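Local coordinates for Lin1840 protein (PDB 4ZOC) that probably hydrolyses terminal, non-reducing beta-D-glucosyl residues to release beta-D-glucose, and acts in the metabolism of beta-1,2-glucans, at residues V6-L9 / V10-T14. The protein carries 2 engineered substitutions. Numbering follows the deposited sequence.
Sequences VQEL and VSQMT
Gln7 and Val10 meet along the C-terminal half of the amphipathic helix 3-12, which packs against helix 322-338 in the TIM-barrel part of this family 3 glycoside hydrolase. In Gln7, CG is anti to the backbone N, and the bend at chi2 (67°) brings NE2 near the Val10 side chain, 3.7 Å from Val10 CB. The CG2 branch of Val10 lies beside its own backbone N and faces the carbonyl of Val6, with CG2 3.6 Å from Val6 O. Glu8 and Gln12, a turn apart, cross their side chains at a slant on an exposed face: Glu8 CG is 3.9 Å from Gln12 OE1, and the carboxylate and amide planes are turned 45° apart. Gln12 CG lies over the backbone of the preceding turn, 3.3 Å from Glu8 O.

Backbone bonds tie the turns together, that from Ser11 N to Gln7 O being 3.0 Å long and nearly straight. Ser11 OG also approaches Gln7 O, at 3.1 Å. On the buried face, Val6 rests on helix 322-338, while Leu9 packs against Leu82 and Phe342; Met13 also reaches Leu82. The helix then ends: Met13 leaves helical geometry, Arg81 takes up the carbonyl of Gln12, and the Thr14 side chain N-caps helix 15-21, whose Glu17 accepts a hydrogen bond from Thr14 N. At this junction Leu9 O receives Met13 N at 3.0 Å through a bent bond (133° at the hydrogen), and Met13 CG lies close beside the same oxygen, 3.0 Å from Leu9 O.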
loop_
_atom_site.group_PDB
_atom_site.type_symbol
_atom_site.label_atom_id
_atom_site.label_comp_id
_atom_site.label_asym_id
_atom_site.label_seq_id
_atom_site.Cartn_x
_atom_site.Cartn_y
_atom_site.Cartn_z
ATOM N N VAL A 6 -2.512 -7.088 -48.282
ATOM C CA VAL A 6 -1.832 -7.134 -46.982
ATOM C C VAL A 6 -1.470 -8.609 -46.672
ATOM O O VAL A 6 -0.337 -8.940 -46.315
ATOM C CB VAL A 6 -2.684 -6.462 -45.850
ATOM C CG1 VAL A 6 -1.956 -6.559 -44.530
ATOM C CG2 VAL A 6 -2.999 -5.019 -46.196
ATOM N N GLN A 7 -2.410 -9.501 -46.839
ATOM C CA GLN A 7 -2.106 -10.946 -46.579
ATOM C C GLN A 7 -1.036 -11.489 -47.520
ATOM O O GLN A 7 -0.127 -12.228 -47.107
ATOM C CB GLN A 7 -3.386 -11.787 -46.606
ATOM C CG GLN A 7 -3.137 -13.142 -45.925
ATOM C CD GLN A 7 -2.876 -13.005 -44.426
ATOM O OE1 GLN A 7 -3.660 -12.360 -43.730
ATOM N NE2 GLN A 7 -1.774 -13.585 -43.927
ATOM N N GLU A 8 -1.082 -11.058 -48.774
ATOM C CA GLU A 8 -0.063 -11.486 -49.725
ATOM C C GLU A 8 1.349 -11.082 -49.232
ATOM O O GLU A 8 2.315 -11.845 -49.325
ATOM C CB GLU A 8 -0.415 -10.895 -51.089
ATOM C CG GLU A 8 0.584 -11.171 -52.189
ATOM C CD GLU A 8 0.152 -10.512 -53.494
ATOM O OE1 GLU A 8 -0.336 -11.265 -54.343
ATOM O OE2 GLU A 8 0.262 -9.254 -53.660
ATOM N N LEU A 9 1.476 -9.895 -48.642
ATOM C CA LEU A 9 2.794 -9.483 -48.056
ATOM C C LEU A 9 3.315 -10.461 -47.023
ATOM O O LEU A 9 4.478 -10.862 -47.063
ATOM C CB LEU A 9 2.712 -8.078 -47.458
ATOM C CG LEU A 9 2.869 -6.906 -48.437
ATOM C CD1 LEU A 9 2.532 -5.617 -47.700
ATOM C CD2 LEU A 9 4.267 -6.830 -49.027
ATOM N N VAL A 10 2.440 -10.808 -46.070
ATOM C CA VAL A 10 2.822 -11.729 -45.034
ATOM C C VAL A 10 3.327 -13.004 -45.702
ATOM O O VAL A 10 4.374 -13.540 -45.314
ATOM C CB VAL A 10 1.630 -12.084 -44.113
ATOM C CG1 VAL A 10 2.116 -12.936 -42.951
ATOM C CG2 VAL A 10 0.972 -10.812 -43.574
ATOM N N SER A 11 2.562 -13.483 -46.689
ATOM C CA SER A 11 2.906 -14.727 -47.419
ATOM C C SER A 11 4.229 -14.672 -48.082
ATOM O O SER A 11 4.894 -15.670 -48.083
ATOM C CB SER A 11 1.923 -15.083 -48.490
ATOM O OG SER A 11 0.651 -15.114 -47.933
ATOM N N GLN A 12 4.591 -13.523 -48.627
ATOM C CA GLN A 12 5.868 -13.315 -49.345
ATOM C C GLN A 12 7.086 -13.031 -48.488
ATOM O O GLN A 12 8.230 -13.161 -48.972
ATOM C CB GLN A 12 5.729 -12.167 -50.314
ATOM C CG GLN A 12 4.740 -12.401 -51.419
ATOM C CD GLN A 12 4.605 -11.075 -52.184
ATOM O OE1 GLN A 12 4.228 -10.050 -51.614
ATOM N NE2 GLN A 12 5.034 -11.065 -53.431
ATOM N N MET A 13 6.884 -12.592 -47.247
ATOM C CA MET A 13 8.011 -12.283 -46.380
ATOM C C MET A 13 8.774 -13.514 -45.937
ATOM O O MET A 13 8.209 -14.541 -45.646
ATOM C CB MET A 13 7.525 -11.461 -45.145
ATOM C CG MET A 13 6.967 -10.070 -45.492
ATOM S SD MET A 13 6.054 -9.368 -44.107
ATOM C CE MET A 13 7.379 -8.687 -43.147
ATOM N N THR A 14 10.081 -13.407 -45.873
ATOM C CA THR A 14 10.910 -14.410 -45.319
ATOM C C THR A 14 10.731 -14.429 -43.791
ATOM O O THR A 14 10.195 -13.479 -43.185
ATOM C CB THR A 14 12.418 -14.186 -45.580
ATOM O OG1 THR A 14 12.888 -12.968 -44.962
ATOM C CG2 THR A 14 12.735 -14.199 -47.113
#